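Local coordinates for DUF2442 domain-containing protein (PDB 2AUW), which is of unknown function but probably binds DNA, perhaps through a helix-turn-helix in its C-terminal helical part, at residues 79-84 with 91-96; 111-116 with 136-141; 121-124 with 130-133. All blocks are in the same frame, centred on the assembly; numbering follows the deposited sequence.

Interaction 1 (79-84 with 91-96); sequences VYAWAK and SHEMFG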
loop_
_atom_site.group_PDB
_atom_site.type_symbol
_atom_site.label_atom_id
_atom_site.label_comp_id
_atom_site.label_asym_id
_atom_site.label_seq_id
_atom_site.Cartn_x
_atom_site.Cartn_y
_atom_site.Cartn_z
ATOM N N VAL B 79 15.116 17.019 2.272
ATOM C CA VAL B 79 16.537 16.865 2.680
ATOM C C VAL B 79 17.153 15.614 2.080
ATOM O O VAL B 79 18.261 15.642 1.553
ATOM C CB VAL B 79 16.733 16.888 4.209
ATOM C CG1 VAL B 79 18.204 16.544 4.527
ATOM C CG2 VAL B 79 16.383 18.287 4.748
ATOM N N TYR B 80 16.394 14.508 2.126
ATOM C CA TYR B 80 16.839 13.267 1.479
ATOM C C TYR B 80 17.137 13.471 -0.023
ATOM O O TYR B 80 18.215 13.094 -0.528
ATOM C CB TYR B 80 15.771 12.183 1.725
ATOM C CG TYR B 80 16.178 10.803 1.355
ATOM C CD1 TYR B 80 16.850 9.974 2.285
ATOM C CD2 TYR B 80 15.875 10.287 0.105
ATOM C CE1 TYR B 80 17.208 8.680 1.957
ATOM C CE2 TYR B 80 16.251 8.991 -0.242
ATOM C CZ TYR B 80 16.916 8.199 0.697
ATOM O OH TYR B 80 17.245 6.924 0.322
ATOM N N ALA B 81 16.178 14.070 -0.740
ATOM C CA ALA B 81 16.358 14.389 -2.170
ATOM C C ALA B 81 17.622 15.222 -2.446
ATOM O O ALA B 81 18.368 14.924 -3.402
ATOM C CB ALA B 81 15.139 15.119 -2.710
ATOM N N TRP B 82 17.853 16.242 -1.623
ATOM C CA TRP B 82 19.030 17.131 -1.821
ATOM C C TRP B 82 20.307 16.354 -1.600
ATOM O O TRP B 82 21.298 16.567 -2.305
ATOM C CB TRP B 82 19.022 18.318 -0.860
ATOM C CG TRP B 82 17.779 19.128 -0.909
ATOM C CD1 TRP B 82 16.877 19.153 -1.931
ATOM C CD2 TRP B 82 17.291 20.023 0.087
ATOM N NE1 TRP B 82 15.841 19.998 -1.626
ATOM C CE2 TRP B 82 16.066 20.545 -0.394
ATOM C CE3 TRP B 82 17.755 20.437 1.350
ATOM C CZ2 TRP B 82 15.299 21.452 0.342
ATOM C CZ3 TRP B 82 17.005 21.348 2.066
ATOM C CH2 TRP B 82 15.771 21.836 1.558
ATOM N N ALA B 83 20.274 15.430 -0.631
ATOM C CA ALA B 83 21.456 14.640 -0.324
ATOM C C ALA B 83 21.787 13.779 -1.533
ATOM O O ALA B 83 22.965 13.676 -1.951
ATOM C CB ALA B 83 21.214 13.764 0.932
ATOM N N LYS B 84 20.756 13.148 -2.111
ATOM C CA LYS B 84 20.964 12.321 -3.326
ATOM C C LYS B 84 21.493 13.157 -4.509
ATOM O O LYS B 84 22.498 12.805 -5.166
ATOM C CB LYS B 84 19.678 11.589 -3.726
ATOM C CG LYS B 84 19.265 10.470 -2.741
ATOM C CD LYS B 84 20.473 9.612 -2.358
ATOM C CE LYS B 84 20.130 8.546 -1.322
ATOM N NZ LYS B 84 19.681 7.370 -2.068
ATOM N N SER B 91 17.156 11.697 -7.593
ATOM C CA SER B 91 16.273 11.679 -6.437
ATOM C C SER B 91 14.869 11.243 -6.821
ATOM O O SER B 91 14.454 11.339 -7.990
ATOM C CB SER B 91 16.193 13.063 -5.742
ATOM O OG SER B 91 15.659 13.989 -6.699
ATOM N N HIS B 92 14.124 10.795 -5.811
ATOM C CA HIS B 92 12.691 10.542 -5.973
ATOM C C HIS B 92 11.893 11.803 -6.382
ATOM O O HIS B 92 10.852 11.682 -7.029
ATOM C CB HIS B 92 12.112 9.958 -4.670
ATOM C CG HIS B 92 11.960 10.964 -3.580
ATOM N ND1 HIS B 92 13.024 11.414 -2.832
ATOM C CD2 HIS B 92 10.863 11.609 -3.106
ATOM C CE1 HIS B 92 12.594 12.302 -1.952
ATOM N NE2 HIS B 92 11.284 12.438 -2.100
ATOM N N GLU B 93 12.374 12.986 -5.990
ATOM C CA GLU B 93 11.754 14.266 -6.412
ATOM C C GLU B 93 11.935 14.557 -7.886
ATOM O O GLU B 93 10.994 14.981 -8.539
ATOM C CB GLU B 93 12.257 15.441 -5.572
ATOM C CG GLU B 93 11.777 15.372 -4.144
ATOM C CD GLU B 93 12.108 16.610 -3.329
ATOM O OE1 GLU B 93 12.789 17.522 -3.816
ATOM O OE2 GLU B 93 11.685 16.659 -2.180
HETATM N N MSE B 94 13.121 14.299 -8.424
HETATM C CA MSE B 94 13.351 14.429 -9.869
HETATM C C MSE B 94 12.385 13.520 -10.634
HETATM O O MSE B 94 11.767 13.923 -11.631
HETATM C CB MSE B 94 14.818 14.089 -10.203
HETATM C CG MSE B 94 15.792 15.203 -9.843
HETATM SE SE MSE B 94 17.615 14.575 -9.877
HETATM C CE MSE B 94 17.775 14.160 -11.783
ATOM N N PHE B 95 12.220 12.302 -10.127
ATOM C CA PHE B 95 11.336 11.306 -10.718
ATOM C C PHE B 95 9.864 11.727 -10.591
ATOM O O PHE B 95 9.099 11.662 -11.571
ATOM C CB PHE B 95 11.569 9.936 -10.049
ATOM C CG PHE B 95 10.819 8.797 -10.701
ATOM C CD1 PHE B 95 11.308 8.211 -11.881
ATOM C CD2 PHE B 95 9.634 8.309 -10.143
ATOM C CE1 PHE B 95 10.639 7.152 -12.519
ATOM C CE2 PHE B 95 8.937 7.238 -10.763
ATOM C CZ PHE B 95 9.456 6.653 -11.958
ATOM N N GLY B 96 9.468 12.143 -9.396
ATOM C CA GLY B 96 8.108 12.665 -9.164
ATOM C C GLY B 96 7.785 13.910 -9.992
ATOM O O GLY B 96 6.670 14.037 -10.515
HETATM O O HOH W 1 13.117 20.042 -2.857
#

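Interaction 2 (111-116 with 136-141); sequences EALGIS and LACLGW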
loop_
_atom_site.group_PDB
_atom_site.type_symbol
_atom_site.label_atom_id
_atom_site.label_comp_id
_atom_site.label_asym_id
_atom_site.label_seq_id
_atom_site.Cartn_x
_atom_site.Cartn_y
_atom_site.Cartn_z
ATOM N N GLU B 111 3.854 2.291 -18.220
ATOM C CA GLU B 111 3.754 2.098 -19.665
ATOM C C GLU B 111 4.808 2.892 -20.420
ATOM O O GLU B 111 5.459 2.356 -21.324
ATOM C CB GLU B 111 2.338 2.439 -20.158
ATOM C CG GLU B 111 1.329 1.372 -19.725
ATOM C CD GLU B 111 -0.127 1.806 -19.769
ATOM O OE1 GLU B 111 -0.428 3.020 -19.851
ATOM O OE2 GLU B 111 -0.984 0.904 -19.702
ATOM N N ALA B 112 4.983 4.154 -20.030
ATOM C CA ALA B 112 5.977 5.031 -20.611
ATOM C C ALA B 112 7.361 4.406 -20.598
ATOM O O ALA B 112 8.010 4.365 -21.630
ATOM C CB ALA B 112 6.004 6.358 -19.880
ATOM N N LEU B 113 7.791 3.912 -19.432
ATOM C CA LEU B 113 9.172 3.446 -19.233
ATOM C C LEU B 113 9.371 1.968 -19.564
ATOM O O LEU B 113 10.516 1.499 -19.706
ATOM C CB LEU B 113 9.604 3.647 -17.768
ATOM C CG LEU B 113 9.612 5.095 -17.249
ATOM C CD1 LEU B 113 9.606 5.158 -15.693
ATOM C CD2 LEU B 113 10.767 5.868 -17.883
ATOM N N GLY B 114 8.281 1.225 -19.636
ATOM C CA GLY B 114 8.361 -0.230 -19.783
ATOM C C GLY B 114 8.841 -0.944 -18.538
ATOM O O GLY B 114 9.638 -1.875 -18.633
ATOM N N ILE B 115 8.324 -0.542 -17.373
ATOM C CA ILE B 115 8.607 -1.191 -16.085
ATOM C C ILE B 115 7.270 -1.403 -15.355
ATOM O O ILE B 115 6.223 -0.960 -15.843
ATOM C CB ILE B 115 9.589 -0.364 -15.175
ATOM C CG1 ILE B 115 8.956 0.962 -14.701
ATOM C CG2 ILE B 115 10.933 -0.124 -15.881
ATOM C CD1 ILE B 115 9.878 1.823 -13.796
ATOM N N SER B 116 7.295 -2.055 -14.202
ATOM C CA SER B 116 6.048 -2.352 -13.500
ATOM C C SER B 116 5.521 -1.134 -12.743
ATOM O O SER B 116 6.307 -0.230 -12.412
ATOM C CB SER B 116 6.253 -3.515 -12.549
ATOM O OG SER B 116 6.953 -3.115 -11.372
ATOM N N LEU B 136 17.633 8.232 -17.391
ATOM C CA LEU B 136 17.861 8.460 -18.812
ATOM C C LEU B 136 16.610 8.077 -19.631
ATOM O O LEU B 136 16.226 8.798 -20.558
ATOM C CB LEU B 136 19.097 7.676 -19.272
ATOM C CG LEU B 136 20.470 8.157 -18.755
ATOM C CD1 LEU B 136 21.533 7.161 -19.197
ATOM C CD2 LEU B 136 20.811 9.538 -19.303
ATOM N N ALA B 137 15.963 6.965 -19.263
ATOM C CA ALA B 137 14.710 6.549 -19.898
ATOM C C ALA B 137 13.605 7.580 -19.729
ATOM O O ALA B 137 12.891 7.842 -20.704
ATOM C CB ALA B 137 14.224 5.175 -19.397
ATOM N N CYS B 138 13.474 8.169 -18.531
ATOM C CA CYS B 138 12.493 9.259 -18.307
ATOM C C CYS B 138 12.722 10.399 -19.297
ATOM O O CYS B 138 11.781 10.829 -19.971
ATOM C CB CYS B 138 12.493 9.786 -16.858
ATOM S SG CYS B 138 12.076 8.541 -15.598
ATOM N N LEU B 139 13.982 10.828 -19.417
ATOM C CA LEU B 139 14.359 11.927 -20.302
ATOM C C LEU B 139 14.189 11.570 -21.787
ATOM O O LEU B 139 13.742 12.395 -22.580
ATOM C CB LEU B 139 15.788 12.423 -20.000
ATOM C CG LEU B 139 15.999 13.036 -18.610
ATOM C CD1 LEU B 139 17.451 13.460 -18.398
ATOM C CD2 LEU B 139 15.046 14.190 -18.365
ATOM N N GLY B 140 14.506 10.335 -22.155
ATOM C CA GLY B 140 14.305 9.865 -23.520
ATOM C C GLY B 140 12.846 9.800 -23.911
ATOM O O GLY B 140 12.480 10.173 -25.032
ATOM N N TRP B 141 12.009 9.321 -22.991
ATOM C CA TRP B 141 10.579 9.301 -23.236
ATOM C C TRP B 141 10.059 10.730 -23.424
ATOM O O TRP B 141 9.257 10.996 -24.319
ATOM C CB TRP B 141 9.837 8.602 -22.105
ATOM C CG TRP B 141 8.347 8.571 -22.315
ATOM C CD1 TRP B 141 7.623 7.613 -22.972
ATOM C CD2 TRP B 141 7.404 9.543 -21.847
ATOM N NE1 TRP B 141 6.279 7.946 -22.966
ATOM C CE2 TRP B 141 6.118 9.120 -22.270
ATOM C CE3 TRP B 141 7.524 10.745 -21.119
ATOM C CZ2 TRP B 141 4.947 9.846 -21.972
ATOM C CZ3 TRP B 141 6.363 11.472 -20.830
ATOM C CH2 TRP B 141 5.083 11.011 -21.264
#

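Interaction 3 (121-124 with 130-133); sequences SYYR and IPRT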
loop_
_atom_site.group_PDB
_atom_site.type_symbol
_atom_site.label_atom_id
_atom_site.label_comp_id
_atom_site.label_asym_id
_atom_site.label_seq_id
_atom_site.Cartn_x
_atom_site.Cartn_y
_atom_site.Cartn_z
ATOM N N SER B 121 6.128 3.078 -8.326
ATOM C CA SER B 121 5.850 3.441 -6.941
ATOM C C SER B 121 7.103 3.397 -6.043
ATOM O O SER B 121 7.353 4.312 -5.277
ATOM C CB SER B 121 4.789 2.515 -6.369
ATOM O OG SER B 121 4.508 2.862 -5.031
ATOM N N TYR B 122 7.898 2.345 -6.154
ATOM C CA TYR B 122 9.117 2.246 -5.328
ATOM C C TYR B 122 10.071 3.416 -5.531
ATOM O O TYR B 122 10.592 3.972 -4.556
ATOM C CB TYR B 122 9.827 0.902 -5.538
ATOM C CG TYR B 122 9.365 -0.160 -4.536
ATOM C CD1 TYR B 122 10.272 -0.756 -3.657
ATOM C CD2 TYR B 122 8.021 -0.528 -4.438
ATOM C CE1 TYR B 122 9.873 -1.713 -2.726
ATOM C CE2 TYR B 122 7.602 -1.519 -3.513
ATOM C CZ TYR B 122 8.537 -2.099 -2.661
ATOM O OH TYR B 122 8.160 -3.064 -1.737
ATOM N N TYR B 123 10.255 3.785 -6.795
ATOM C CA TYR B 123 11.092 4.935 -7.170
ATOM C C TYR B 123 10.487 6.249 -6.679
ATOM O O TYR B 123 11.191 7.102 -6.131
ATOM C CB TYR B 123 11.291 4.992 -8.682
ATOM C CG TYR B 123 12.067 3.839 -9.303
ATOM C CD1 TYR B 123 11.751 3.380 -10.586
ATOM C CD2 TYR B 123 13.132 3.214 -8.625
ATOM C CE1 TYR B 123 12.477 2.314 -11.195
ATOM C CE2 TYR B 123 13.843 2.162 -9.221
ATOM C CZ TYR B 123 13.508 1.712 -10.490
ATOM O OH TYR B 123 14.209 0.653 -11.062
ATOM N N ARG B 124 9.178 6.400 -6.890
ATOM C CA ARG B 124 8.450 7.608 -6.518
ATOM C C ARG B 124 8.541 7.884 -5.005
ATOM O O ARG B 124 8.591 9.031 -4.583
ATOM C CB ARG B 124 6.965 7.423 -6.908
ATOM C CG ARG B 124 6.129 8.668 -6.941
ATOM C CD ARG B 124 4.655 8.324 -7.164
ATOM N NE ARG B 124 3.928 8.000 -5.925
ATOM C CZ ARG B 124 3.387 8.899 -5.089
ATOM N NH1 ARG B 124 2.740 8.485 -4.005
ATOM N NH2 ARG B 124 3.484 10.205 -5.321
ATOM N N ILE B 130 16.976 5.017 -7.507
ATOM C CA ILE B 130 16.656 5.095 -8.927
ATOM C C ILE B 130 17.931 4.964 -9.779
ATOM O O ILE B 130 18.834 5.831 -9.693
ATOM C CB ILE B 130 15.913 6.407 -9.232
ATOM C CG1 ILE B 130 14.645 6.517 -8.364
ATOM C CG2 ILE B 130 15.580 6.491 -10.732
ATOM C CD1 ILE B 130 13.931 7.880 -8.451
ATOM N N PRO B 131 18.022 3.882 -10.581
ATOM C CA PRO B 131 19.242 3.750 -11.380
ATOM C C PRO B 131 19.358 4.848 -12.465
ATOM O O PRO B 131 18.342 5.383 -12.959
ATOM C CB PRO B 131 19.123 2.367 -12.016
ATOM C CG PRO B 131 17.914 1.677 -11.385
ATOM C CD PRO B 131 17.071 2.771 -10.801
ATOM N N ARG B 132 20.602 5.182 -12.810
ATOM C CA ARG B 132 20.900 6.085 -13.930
ATOM C C ARG B 132 20.109 5.692 -15.196
ATOM O O ARG B 132 19.522 6.543 -15.841
ATOM C CB ARG B 132 22.427 6.097 -14.171
ATOM C CG ARG B 132 22.897 6.629 -15.534
ATOM C CD ARG B 132 24.424 6.525 -15.685
ATOM N NE ARG B 132 24.809 7.173 -16.932
ATOM C CZ ARG B 132 25.274 8.409 -17.032
ATOM N NH1 ARG B 132 25.459 9.158 -15.941
ATOM N NH2 ARG B 132 25.565 8.899 -18.234
ATOM N N THR B 133 20.072 4.401 -15.522
ATOM C CA THR B 133 19.356 3.911 -16.720
ATOM C C THR B 133 17.858 4.355 -16.746
ATOM O O THR B 133 17.317 4.739 -17.790
ATOM C CB THR B 133 19.428 2.376 -16.805
ATOM O OG1 THR B 133 20.761 1.920 -16.475
ATOM C CG2 THR B 133 19.061 1.920 -18.181
#

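Interaction 1 (79-84 with 91-96)
The capped N-terminus of helix 92-101 abuts one turn of helix 76-86, and the methyl of Ala-81 is the point on which Ser-91, His-92 and Glu-93 converge. The CB atoms of Ala-81 and Ser-91 lie 3.8 Å apart, where the two backbones come nearest. Ser-91 OG stands between its backbone N and carbonyl carbon (chi1 61°), which turns it along its own helix to accept from Met-94 N (a selenomethionine) at 3.1 Å and 163°. The same OG is hydrogen-bonded to Glu-85, so the hydroxyl is gripped twice. An alanine here would keep the touching CB but would probably leave Met-94 N without its cap and Glu-85 without this partner, weakening the start of the helix.

Glu-93 extends beyond CG and brings its carboxylate carbon CD to 3.4 Å from Ala-81 CB, while its CG lies over one face of the neighbouring His-92 ring, toward its rim. A water makes the polar link across the contact, accepting from Trp-82 NE1 at 3.0 Å and donating to Glu-93 OE1 at 2.7 Å, thus joining two groups too far apart to bond directly. From the other flank His-92 CE1 reaches Ala-81 CB at 3.9 Å, and its ND1 sits at the edge of the Tyr-80 ring. The far ends of Tyr-80 and Lys-84 lead off to Glu-30, which bonds the phenol and forms a salt bridge with the ammonium. With the segment axes at 100°, two consecutive helices meet nearly at right angles across a short connection, the second opened by a serine N-cap.

Interaction 2 (111-116 with 136-141)
Ala-137 and Trp-141 are set one helical turn apart by the bond from Trp-141 N to Ala-137 O (2.9 Å), which, with the slightly shorter bond from Gly-140 N to Leu-136 O (2.8 Å), keeps this part of helix 132-144 regular. Both side chains thereby start out toward the end of helix 106-113, and no hydrogen bond crosses between the segments.

Trp-141 has CG opposite its backbone N (chi1 179°), which swings the indole out under Ala-112. The methyl CB of Ala-112 lies over a face of the indole, 3.6 Å from the centroid of the five-membered ring and 15° off its normal, a CH-pi contact. Its nearest ring atom is NE1, at 3.5 Å. One residue on, Leu-113 uses mainly a single branch: CD2 settles against the backbone between Ala-137 and Cys-138, 3.6 Å from Cys-138 N, and touches Ala-137 CB and Cys-138 SG, each at 3.8 Å. Past Leu-113 the chain leaves the helix at Gly-114, with positive phi (71°), and enters the turn of what is probably a helix-turn-helix.

Phe-95 and Trp-98 of helix 92-101 pack against both Leu-113 and Cys-138, and Leu-104 and Pro-146 adjoin the indole; helix 132-144 packs against helix 106-113, probably the first helix of the motif, near the surface.

Interaction 3 (121-124 with 130-133)
Tyr-123, on the last turn of helix 117-124, runs its whole side chain along the Ile-130–Pro-131 step that leads into helix 132-144. At its root, CB lies 3.7 Å from Ile-130 CG1 and a little farther from that residue's CD1. CG lies beside the same CG1, and CD2 gives the tightest carbon contact with it, at 3.6 Å. One atom farther out the partner changes: CE2 meets Pro-131 CD at 3.6 Å, and CZ remains close to that same ring carbon. At the tip, OH lies 3.6 Å from Pro-131 CD and 3.9 Å from its CG, contacts of packing and not of hydrogen bonding. The tyrosine side chain crosses that of Ile-130 obliquely and that of Pro-131 at about a right angle.

The torsions of both residues serve this fit. CG of Tyr-123 is opposite its carbonyl carbon (chi1 -65°), which directs the phenol forward from the helix end toward the connection. Ile-130 has CG1 likewise opposite its own carbonyl carbon (chi1 -57°), leaving that branch against the tyrosine while CD1 continues back to Tyr-123 O, 3.7 Å away. Pro-131 occupies the N-cap position of helix 132-144, and its closed ring presents CD as a fixed surface to the phenol.

Ile-115, from the turn before helix 117-124, also packs on the ring, while Phe-95 of helix 92-101 touches Ile-130. Arg-124 departs from the contact to form a salt bridge with Glu-5 and touches Met-99 of helix 92-101, and Ser-121 packs on Pro-44 of the second subunit. Helix 117-124, probably the second helix of a helix-turn-helix, thus lies against the preceding turn, helix 92-101 and the lead into helix 132-144.

Overall arrangement
The three interactions follow one helical path away from the strands. Interaction 1 comes first along the chain, joining helix 76-86, which packs on strand 31-35, to helix 92-101. Interaction 2 then spans helices 106-113 and 132-144, and interaction 3 falls within the residues between its two segments. Their centres lie about 18 Å (1 and 2), 11 Å (1 and 3) and 10 Å (2 and 3) apart. Phe-95, on segment 91-96 but not itself touching 79-84, reaches Leu-113, Cys-138 and Ile-130, while Ile-115 meets Tyr-123. Helices 106-113 and 117-124, probably a helix-turn-helix and perhaps the DNA-binding part, are thus linked by way of helix 92-101 to helix 76-86 and the sheet.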